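Local coordinates for protein porin (PDB 3POR) that assembles into homotrimers in the outer membrane and forms channels that let small hydrophilic solutes, up to about 0.6 kDa, diffuse passively, at residues P103-D108 and E168-P173; L206-A211 and V220-T225; A213-T218 and D255-V260. All coordinates share one frame; numbering follows the deposited sequence.

Contact 1 of 3, residues P103-D108 and E168-P173; sequences PYLTGD and EKIDSP
Glu-168 reaches from strand 161-171 to the backbone of the loop at Tyr-104 to Thr-106, and three donors of that loop converge on its carboxylate. OE2 accepts from the backbone N of Leu-105 (3.0 Å, N-H...O 142°), and OE1 from the backbone N of Thr-106 at 2.9 Å. Both amides arrive from above the carboxylate plane, whereas Thr-106 OG1, 2.5 Å from OE1, meets the same oxygen nearly along its C-O axis. Thr-106 chi1 is 81°, which sets the hydroxyl between backbone N and carbonyl carbon and lets the residue offer N-H and O-H to a single acceptor. Glu-168 OE2 also lies at the edge of the Tyr-104 ring, in its plane; the phenol OH bonds to Gly-84 O. Beside the carboxylate, Thr-106 CG2 rests 3.8 Å from Ile-170 CG1, and Leu-105 CB lies near Ile-170 CD1. Glu-185 OE2 comes close to Glu-168 OE2, so one of the two acids may hold a proton. Pro-103 O is bound by Gln-183 NE2 of the adjacent strand 181-192. A long loop between strands 68-73 and 118-125, fastened to the inner barrel wall, is consistent with the constriction loop of general porins.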
loop_
_atom_site.group_PDB
_atom_site.type_symbol
_atom_site.label_atom_id
_atom_site.label_comp_id
_atom_site.label_asym_id
_atom_site.label_seq_id
_atom_site.Cartn_x
_atom_site.Cartn_y
_atom_site.Cartn_z
ATOM N N PRO A 103 -10.572 -22.455 17.398
ATOM C CA PRO A 103 -11.195 -21.234 17.914
ATOM C C PRO A 103 -10.498 -20.567 19.088
ATOM O O PRO A 103 -10.958 -20.548 20.230
ATOM C CB PRO A 103 -12.577 -21.670 18.222
ATOM C CG PRO A 103 -12.403 -23.103 18.621
ATOM C CD PRO A 103 -11.497 -23.578 17.532
ATOM N N TYR A 104 -9.315 -20.037 18.846
ATOM C CA TYR A 104 -8.571 -19.324 19.866
ATOM C C TYR A 104 -9.350 -18.040 20.152
ATOM O O TYR A 104 -9.863 -17.420 19.214
ATOM C CB TYR A 104 -7.158 -19.014 19.328
ATOM C CG TYR A 104 -6.341 -20.260 19.034
ATOM C CD1 TYR A 104 -5.962 -20.998 20.113
ATOM C CD2 TYR A 104 -6.009 -20.658 17.772
ATOM C CE1 TYR A 104 -5.250 -22.149 19.963
ATOM C CE2 TYR A 104 -5.284 -21.818 17.620
ATOM C CZ TYR A 104 -4.908 -22.566 18.718
ATOM O OH TYR A 104 -4.221 -23.778 18.652
ATOM N N LEU A 105 -9.473 -17.634 21.417
ATOM C CA LEU A 105 -10.148 -16.431 21.792
ATOM C C LEU A 105 -9.278 -15.255 21.540
ATOM O O LEU A 105 -9.783 -14.268 21.015
ATOM C CB LEU A 105 -10.485 -16.407 23.247
ATOM C CG LEU A 105 -11.881 -16.634 23.739
ATOM C CD1 LEU A 105 -12.441 -17.840 23.067
ATOM C CD2 LEU A 105 -11.883 -16.837 25.238
ATOM N N THR A 106 -7.988 -15.284 21.919
ATOM C CA THR A 106 -7.149 -14.087 21.787
ATOM C C THR A 106 -6.023 -13.984 20.756
ATOM O O THR A 106 -5.495 -14.942 20.191
ATOM C CB THR A 106 -6.523 -13.769 23.137
ATOM O OG1 THR A 106 -5.396 -14.629 23.292
ATOM C CG2 THR A 106 -7.510 -13.921 24.263
ATOM N N GLY A 107 -5.532 -12.772 20.640
ATOM C CA GLY A 107 -4.379 -12.473 19.861
ATOM C C GLY A 107 -4.768 -12.378 18.424
ATOM O O GLY A 107 -5.907 -12.581 18.015
ATOM N N ASP A 108 -3.733 -12.044 17.672
ATOM C CA ASP A 108 -3.766 -12.065 16.233
ATOM C C ASP A 108 -4.847 -11.097 15.789
ATOM O O ASP A 108 -5.059 -10.023 16.393
ATOM C CB ASP A 108 -3.996 -13.521 15.931
ATOM C CG ASP A 108 -4.245 -13.839 14.496
ATOM O OD1 ASP A 108 -3.247 -13.858 13.783
ATOM O OD2 ASP A 108 -5.420 -13.958 14.095
ATOM N N GLU A 168 -6.793 -18.738 28.048
ATOM C CA GLU A 168 -7.039 -17.453 27.419
ATOM C C GLU A 168 -8.181 -16.820 28.164
ATOM O O GLU A 168 -9.136 -17.501 28.531
ATOM C CB GLU A 168 -7.453 -17.618 25.995
ATOM C CG GLU A 168 -6.483 -18.403 25.140
ATOM C CD GLU A 168 -6.590 -18.074 23.662
ATOM O OE1 GLU A 168 -6.084 -17.067 23.182
ATOM O OE2 GLU A 168 -7.182 -18.852 22.943
ATOM N N LYS A 169 -8.108 -15.531 28.387
ATOM C CA LYS A 169 -9.077 -14.814 29.149
ATOM C C LYS A 169 -9.279 -13.475 28.478
ATOM O O LYS A 169 -8.267 -12.904 28.051
ATOM C CB LYS A 169 -8.471 -14.715 30.470
ATOM C CG LYS A 169 -8.734 -13.519 31.368
ATOM C CD LYS A 169 -10.181 -13.571 31.866
ATOM C CE LYS A 169 -10.317 -13.568 33.387
ATOM N NZ LYS A 169 -11.715 -13.814 33.693
ATOM N N ILE A 170 -10.523 -12.975 28.313
ATOM C CA ILE A 170 -10.858 -11.652 27.793
ATOM C C ILE A 170 -11.704 -10.905 28.845
ATOM O O ILE A 170 -12.799 -11.352 29.206
ATOM C CB ILE A 170 -11.625 -11.781 26.519
ATOM C CG1 ILE A 170 -10.790 -12.299 25.408
ATOM C CG2 ILE A 170 -11.972 -10.414 26.076
ATOM C CD1 ILE A 170 -11.505 -12.365 24.058
ATOM N N ASP A 171 -11.249 -9.802 29.437
ATOM C CA ASP A 171 -11.991 -9.064 30.433
ATOM C C ASP A 171 -12.870 -8.030 29.866
ATOM O O ASP A 171 -12.428 -7.238 29.046
ATOM C CB ASP A 171 -11.104 -8.347 31.361
ATOM C CG ASP A 171 -10.296 -9.333 32.170
ATOM O OD1 ASP A 171 -10.699 -10.492 32.326
ATOM O OD2 ASP A 171 -9.252 -8.914 32.654
ATOM N N SER A 172 -14.044 -7.924 30.431
ATOM C CA SER A 172 -15.060 -7.047 29.896
ATOM C C SER A 172 -14.882 -5.753 30.678
ATOM O O SER A 172 -14.644 -5.763 31.895
ATOM C CB SER A 172 -16.426 -7.645 30.156
ATOM O OG SER A 172 -17.401 -6.770 29.655
ATOM N N PRO A 173 -14.969 -4.601 30.054
ATOM C CA PRO A 173 -14.971 -3.323 30.733
ATOM C C PRO A 173 -16.321 -3.011 31.383
ATOM O O PRO A 173 -16.369 -2.077 32.185
ATOM C CB PRO A 173 -14.607 -2.370 29.658
ATOM C CG PRO A 173 -15.318 -2.928 28.437
ATOM C CD PRO A 173 -15.189 -4.452 28.625
#

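Contact 2 of 3, residues L206-A211 and V220-T225; sequences LDRDFA and VAAAAT. With C8E ((hydroxyethyloxy)tri(ethyloxy)octane), chain B.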
loop_
_atom_site.group_PDB
_atom_site.type_symbol
_atom_site.label_atom_id
_atom_site.label_comp_id
_atom_site.label_asym_id
_atom_site.label_seq_id
_atom_site.Cartn_x
_atom_site.Cartn_y
_atom_site.Cartn_z
ATOM N N LEU A 206 -18.302 -18.141 27.464
ATOM C CA LEU A 206 -18.452 -17.114 26.455
ATOM C C LEU A 206 -19.487 -16.058 26.856
ATOM O O LEU A 206 -20.369 -16.366 27.640
ATOM C CB LEU A 206 -18.915 -17.745 25.106
ATOM C CG LEU A 206 -18.032 -18.668 24.277
ATOM C CD1 LEU A 206 -18.582 -18.836 22.877
ATOM C CD2 LEU A 206 -16.655 -18.016 24.095
ATOM N N ASP A 207 -19.493 -14.820 26.397
ATOM C CA ASP A 207 -20.621 -13.943 26.624
ATOM C C ASP A 207 -21.828 -14.417 25.789
ATOM O O ASP A 207 -21.657 -14.599 24.571
ATOM C CB ASP A 207 -20.242 -12.567 26.199
ATOM C CG ASP A 207 -21.405 -11.578 26.119
ATOM O OD1 ASP A 207 -21.768 -11.054 27.162
ATOM O OD2 ASP A 207 -21.942 -11.343 25.032
ATOM N N ARG A 208 -23.065 -14.497 26.327
ATOM C CA ARG A 208 -24.260 -14.993 25.674
ATOM C C ARG A 208 -24.501 -14.463 24.285
ATOM O O ARG A 208 -24.660 -15.172 23.278
ATOM C CB ARG A 208 -25.437 -14.659 26.559
ATOM C CG ARG A 208 -26.807 -14.890 25.891
ATOM C CD ARG A 208 -27.937 -14.198 26.580
ATOM N NE ARG A 208 -27.946 -12.767 26.360
ATOM C CZ ARG A 208 -28.017 -11.940 27.404
ATOM N NH1 ARG A 208 -28.066 -12.464 28.632
ATOM N NH2 ARG A 208 -28.112 -10.608 27.235
ATOM N N ASP A 209 -24.525 -13.158 24.200
ATOM C CA ASP A 209 -24.854 -12.605 22.913
ATOM C C ASP A 209 -23.668 -12.725 21.965
ATOM O O ASP A 209 -23.921 -12.888 20.766
ATOM C CB ASP A 209 -25.347 -11.176 23.155
ATOM C CG ASP A 209 -26.730 -11.066 23.865
ATOM O OD1 ASP A 209 -27.589 -11.944 23.649
ATOM O OD2 ASP A 209 -26.953 -10.107 24.623
ATOM N N PHE A 210 -22.378 -12.765 22.371
ATOM C CA PHE A 210 -21.298 -13.121 21.426
ATOM C C PHE A 210 -21.570 -14.533 20.908
ATOM O O PHE A 210 -21.595 -14.781 19.702
ATOM C CB PHE A 210 -19.927 -13.090 22.124
ATOM C CG PHE A 210 -18.817 -13.826 21.387
ATOM C CD1 PHE A 210 -18.349 -13.352 20.184
ATOM C CD2 PHE A 210 -18.336 -15.008 21.890
ATOM C CE1 PHE A 210 -17.412 -14.071 19.481
ATOM C CE2 PHE A 210 -17.404 -15.710 21.179
ATOM C CZ PHE A 210 -16.939 -15.252 19.977
ATOM N N ALA A 211 -21.846 -15.458 21.811
ATOM C CA ALA A 211 -22.131 -16.816 21.405
ATOM C C ALA A 211 -23.304 -16.903 20.481
ATOM O O ALA A 211 -23.205 -17.630 19.509
ATOM C CB ALA A 211 -22.420 -17.659 22.610
ATOM N N VAL A 220 -30.542 -11.217 22.914
ATOM C CA VAL A 220 -31.681 -11.091 23.725
ATOM C C VAL A 220 -31.575 -9.818 24.557
ATOM O O VAL A 220 -30.500 -9.644 25.148
ATOM C CB VAL A 220 -31.810 -12.360 24.571
ATOM C CG1 VAL A 220 -31.466 -13.575 23.754
ATOM C CG2 VAL A 220 -30.896 -12.365 25.675
ATOM N N ALA A 221 -32.619 -8.930 24.600
ATOM C CA ALA A 221 -32.653 -7.658 25.330
ATOM C C ALA A 221 -32.674 -7.869 26.819
ATOM O O ALA A 221 -33.727 -7.849 27.464
ATOM C CB ALA A 221 -33.893 -6.855 24.981
ATOM N N ALA A 222 -31.514 -8.228 27.348
ATOM C CA ALA A 222 -31.269 -8.415 28.755
ATOM C C ALA A 222 -29.810 -8.121 29.086
ATOM O O ALA A 222 -28.939 -7.864 28.227
ATOM C CB ALA A 222 -31.544 -9.823 29.171
ATOM N N ALA A 223 -29.523 -8.044 30.383
ATOM C CA ALA A 223 -28.189 -7.796 30.868
ATOM C C ALA A 223 -27.259 -8.966 30.453
ATOM O O ALA A 223 -27.810 -10.046 30.166
ATOM C CB ALA A 223 -28.311 -7.697 32.344
ATOM N N ALA A 224 -25.908 -8.853 30.438
ATOM C CA ALA A 224 -25.084 -9.921 29.912
ATOM C C ALA A 224 -25.027 -11.107 30.826
ATOM O O ALA A 224 -25.047 -10.888 32.036
ATOM C CB ALA A 224 -23.706 -9.418 29.715
ATOM N N THR A 225 -25.027 -12.332 30.258
ATOM C CA THR A 225 -24.886 -13.631 30.925
ATOM C C THR A 225 -23.722 -14.431 30.283
ATOM O O THR A 225 -23.397 -14.306 29.093
ATOM C CB THR A 225 -26.204 -14.509 30.836
ATOM O OG1 THR A 225 -26.728 -14.777 29.520
ATOM C CG2 THR A 225 -27.230 -13.720 31.561
HETATM C C1 C8E B . -15.346 -20.187 21.252
HETATM C C2 C8E B . -15.024 -18.833 20.634
HETATM C C3 C8E B . -15.235 -18.993 19.188
HETATM C C4 C8E B . -14.663 -17.708 18.742
HETATM C C5 C8E B . -14.468 -17.827 17.272
HETATM C C6 C8E B . -15.701 -18.334 16.431
HETATM C C7 C8E B . -15.668 -19.838 15.859
HETATM C C8 C8E B . -16.478 -20.081 14.554
HETATM O O9 C8E B . -16.601 -21.399 14.039
HETATM C C10 C8E B . -17.747 -22.077 14.525
HETATM C C11 C8E B . -19.086 -22.015 13.818
HETATM O O12 C8E B . -19.260 -22.587 12.530
HETATM C C13 C8E B . -19.158 -21.588 11.535
HETATM C C14 C8E B . -20.131 -20.458 11.671
HETATM O O15 C8E B . -21.499 -20.824 11.803
HETATM C C16 C8E B . -22.312 -19.733 11.319
HETATM C C17 C8E B . -23.026 -19.657 9.924
HETATM O O18 C8E B . -22.396 -19.881 8.619
HETATM C C19 C8E B . -21.930 -18.704 7.900
HETATM C C20 C8E B . -22.791 -18.025 6.805
HETATM O O21 C8E B . -24.073 -17.625 7.299
#
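Arg-208 lays one face of its guanidinium against Val-220 CG2, which sits offset toward the rim, 3.4 Å from Arg-208 CZ. The edge of the same flat group is given over to oxygens. Arg-208 NH1 and NH2 grip Ala-223 O end-on, NH1 at 2.9 Å, with that oxygen close to the guanidinium plane; NH1 comes in tilted slightly from the carbonyl plane, whereas NH2 approaches from above it. NH1 also donates to Thr-225 OG1, which is tilted from the guanidinium plane, and NH2 makes a weak bond to Ala-222 O. On the remaining side NE and NH2 hold the two carboxylate oxygens of Asp-209 side-on; the salt bridge from NE to OD1 measures 2.9 Å and is almost straight (170°). The arginine chain leaves with CG anti to its N, then bends at chi3 (74°), which swings the head into the curve of the 220-225 loop. Val-220 N donates to Asp-209 OD1 at 3.1 Å, and from the face of the carboxylate opposite to Arg-208 NE. Helix 208-214 starts here: Asp-207 is its N-cap, with OD2 accepting from Phe-210 N (3.0 Å), while OD1 takes the N-H of Ala-179. Arg-208 N is satisfied by Thr-225 O at 2.8 Å. On the far side of the helix, Phe-210 CZ touches C4 of the bound detergent at 3.6 Å. One cation thus shares its N-H groups among an acid, two carbonyls and a hydroxyl of the loop. The acid probably offsets the arginine's charge, and the loop gains fixed partners without any regular secondary structure of its own.

Contact 3 of 3, residues A213-T218 and D255-V260; sequences AVFDLT and DTIDDV. With C8E ((hydroxyethyloxy)tri(ethyloxy)octane), chain B.
Where helix 208-214 runs out in a Schellman motif, with Asp-216 at positive phi as its C-prime residue, the chain comes alongside the start of strand 258-272, Phe-215 CA lying 7.4 Å from Asp-258 CA. The strand begins with a classic beta bulge, Ile-257 and Asp-258 both facing Ile-254. Phe-215 carries most of the contact. Its chi2 of -88° stands the ring across its CA-CB-CG bend and presents one face to Asp-258, whose CB sits over the ring centre in a CH-pi contact (3.7 Å to the centroid, 11° off the normal). Asp-258 OD1 accepts a weak bond from Asp-259 N within its own strand. Farther out on the ring, CE1 meets Val-260 CG1 at 3.5 Å, an oblique approach. Ile-257 CG2 comes obliquely near Phe-215 CD2 and also touches Leu-217 CD1, 4.2 Å away, so the isoleucine bridges Phe-215 and Leu-217, just beyond the helix. Leu-286, from a loop, touches Phe-215, Asp-258 and Val-260. The bound detergent runs past both segments: its C16 lies 3.5 Å from Val-214 O, and its C11 lies 3.8 Å from Val-260 CG1. Even the aspartate joins through its methylene: helix end and strand start meet by van der Waals and CH-pi contacts, with no directional polar bond between them.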
loop_
_atom_site.group_PDB
_atom_site.type_symbol
_atom_site.label_atom_id
_atom_site.label_comp_id
_atom_site.label_asym_id
_atom_site.label_seq_id
_atom_site.Cartn_x
_atom_site.Cartn_y
_atom_site.Cartn_z
ATOM N N ALA A 213 -24.349 -14.453 18.516
ATOM C CA ALA A 213 -23.891 -13.887 17.263
ATOM C C ALA A 213 -23.039 -14.853 16.437
ATOM O O ALA A 213 -23.108 -14.824 15.202
ATOM C CB ALA A 213 -23.023 -12.760 17.470
ATOM N N VAL A 214 -22.223 -15.752 17.028
ATOM C CA VAL A 214 -21.438 -16.770 16.310
ATOM C C VAL A 214 -22.321 -17.585 15.368
ATOM O O VAL A 214 -21.974 -17.855 14.207
ATOM C CB VAL A 214 -20.722 -17.688 17.394
ATOM C CG1 VAL A 214 -20.203 -18.961 16.766
ATOM C CG2 VAL A 214 -19.543 -16.956 18.016
ATOM N N PHE A 215 -23.478 -17.995 15.903
ATOM C CA PHE A 215 -24.424 -18.816 15.169
ATOM C C PHE A 215 -25.443 -17.987 14.460
ATOM O O PHE A 215 -26.450 -18.528 13.987
ATOM C CB PHE A 215 -25.194 -19.717 16.034
ATOM C CG PHE A 215 -24.331 -20.812 16.567
ATOM C CD1 PHE A 215 -24.201 -21.970 15.813
ATOM C CD2 PHE A 215 -23.665 -20.633 17.771
ATOM C CE1 PHE A 215 -23.370 -22.970 16.293
ATOM C CE2 PHE A 215 -22.838 -21.645 18.224
ATOM C CZ PHE A 215 -22.688 -22.806 17.494
ATOM N N ASP A 216 -25.192 -16.672 14.441
ATOM C CA ASP A 216 -25.959 -15.681 13.715
ATOM C C ASP A 216 -27.423 -15.363 14.144
ATOM O O ASP A 216 -28.319 -15.017 13.346
ATOM C CB ASP A 216 -25.761 -16.204 12.318
ATOM C CG ASP A 216 -25.818 -15.250 11.171
ATOM O OD1 ASP A 216 -25.940 -14.034 11.411
ATOM O OD2 ASP A 216 -25.747 -15.788 10.048
ATOM N N LEU A 217 -27.627 -15.354 15.479
ATOM C CA LEU A 217 -28.919 -15.226 16.138
ATOM C C LEU A 217 -29.067 -13.848 16.721
ATOM O O LEU A 217 -28.067 -13.375 17.277
ATOM C CB LEU A 217 -28.976 -16.260 17.242
ATOM C CG LEU A 217 -28.872 -17.748 16.885
ATOM C CD1 LEU A 217 -28.864 -18.573 18.147
ATOM C CD2 LEU A 217 -30.017 -18.176 16.030
ATOM N N THR A 218 -30.226 -13.167 16.654
ATOM C CA THR A 218 -30.326 -11.881 17.324
ATOM C C THR A 218 -30.057 -12.090 18.808
ATOM O O THR A 218 -30.305 -13.152 19.409
ATOM C CB THR A 218 -31.741 -11.148 17.231
ATOM O OG1 THR A 218 -32.763 -12.109 17.211
ATOM C CG2 THR A 218 -31.904 -10.314 15.988
ATOM N N ASP A 255 -23.475 -24.270 25.197
ATOM C CA ASP A 255 -24.586 -24.786 25.951
ATOM C C ASP A 255 -25.764 -23.831 25.961
ATOM O O ASP A 255 -25.565 -22.630 26.011
ATOM C CB ASP A 255 -24.015 -25.068 27.316
ATOM C CG ASP A 255 -24.814 -24.558 28.514
ATOM O OD1 ASP A 255 -25.701 -25.316 28.937
ATOM O OD2 ASP A 255 -24.569 -23.430 28.999
ATOM N N THR A 256 -26.996 -24.324 25.940
ATOM C CA THR A 256 -28.207 -23.538 25.867
ATOM C C THR A 256 -28.216 -22.725 24.580
ATOM O O THR A 256 -29.209 -22.039 24.388
ATOM C CB THR A 256 -28.457 -22.502 27.083
ATOM O OG1 THR A 256 -27.584 -21.370 26.997
ATOM C CG2 THR A 256 -28.256 -23.156 28.445
ATOM N N ILE A 257 -27.248 -22.690 23.663
ATOM C CA ILE A 257 -27.392 -21.927 22.445
ATOM C C ILE A 257 -27.305 -22.826 21.220
ATOM O O ILE A 257 -28.339 -22.829 20.577
ATOM C CB ILE A 257 -26.339 -20.809 22.440
ATOM C CG1 ILE A 257 -26.732 -19.754 23.461
ATOM C CG2 ILE A 257 -26.284 -20.156 21.091
ATOM C CD1 ILE A 257 -25.629 -18.827 23.934
ATOM N N ASP A 258 -26.330 -23.604 20.729
ATOM C CA ASP A 258 -26.458 -24.401 19.510
ATOM C C ASP A 258 -25.174 -25.192 19.402
ATOM O O ASP A 258 -24.218 -25.019 20.161
ATOM C CB ASP A 258 -26.604 -23.550 18.218
ATOM C CG ASP A 258 -27.404 -24.186 17.045
ATOM O OD1 ASP A 258 -27.645 -25.403 17.063
ATOM O OD2 ASP A 258 -27.817 -23.467 16.109
ATOM N N ASP A 259 -25.119 -26.143 18.490
ATOM C CA ASP A 259 -24.000 -27.018 18.305
ATOM C C ASP A 259 -23.818 -27.100 16.855
ATOM O O ASP A 259 -24.810 -27.189 16.106
ATOM C CB ASP A 259 -24.267 -28.372 18.682
ATOM C CG ASP A 259 -24.533 -28.515 20.163
ATOM O OD1 ASP A 259 -24.590 -27.554 20.961
ATOM O OD2 ASP A 259 -24.662 -29.680 20.535
ATOM N N VAL A 260 -22.531 -27.105 16.532
ATOM C CA VAL A 260 -22.166 -27.270 15.164
ATOM C C VAL A 260 -20.895 -28.086 15.171
ATOM O O VAL A 260 -20.117 -28.040 16.133
ATOM C CB VAL A 260 -22.022 -25.893 14.551
ATOM C CG1 VAL A 260 -20.909 -25.096 15.134
ATOM C CG2 VAL A 260 -21.795 -26.088 13.088
HETATM C C1 C8E B . -15.346 -20.187 21.252
HETATM C C2 C8E B . -15.024 -18.833 20.634
HETATM C C3 C8E B . -15.235 -18.993 19.188
HETATM C C4 C8E B . -14.663 -17.708 18.742
HETATM C C5 C8E B . -14.468 -17.827 17.272
HETATM C C6 C8E B . -15.701 -18.334 16.431
HETATM C C7 C8E B . -15.668 -19.838 15.859
HETATM C C8 C8E B . -16.478 -20.081 14.554
HETATM O O9 C8E B . -16.601 -21.399 14.039
HETATM C C10 C8E B . -17.747 -22.077 14.525
HETATM C C11 C8E B . -19.086 -22.015 13.818
HETATM O O12 C8E B . -19.260 -22.587 12.530
HETATM C C13 C8E B . -19.158 -21.588 11.535
HETATM C C14 C8E B . -20.131 -20.458 11.671
HETATM O O15 C8E B . -21.499 -20.824 11.803
HETATM C C16 C8E B . -22.312 -19.733 11.319
HETATM C C17 C8E B . -23.026 -19.657 9.924
HETATM O O18 C8E B . -22.396 -19.881 8.619
HETATM C C19 C8E B . -21.930 -18.704 7.900
HETATM C C20 C8E B . -22.791 -18.025 6.805
HETATM O O21 C8E B . -24.073 -17.625 7.299
#

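How the contacts relate
All three contacts reach the one 16-stranded antiparallel barrel. Contact 1 closes before the others open; contacts 2 and 3 have alternating segments and share helix 208-214, contact 2 at its start and contact 3 at its end. Their centres are about 11 Å apart and they touch, Ile-257 CD1 packing 3.7 Å from Ala-211 CB. Contact 1 lies about 16 Å from contact 2 and 18 Å from contact 3, centre to centre, without touching either. The bound detergent borders all three. Contact 1 holds a loop inside the channel, whereas the other two tie the helical connection after strand 195-207 to loop 220-225 and the start of strand 258-272, fixing connections at the end of the barrel wall.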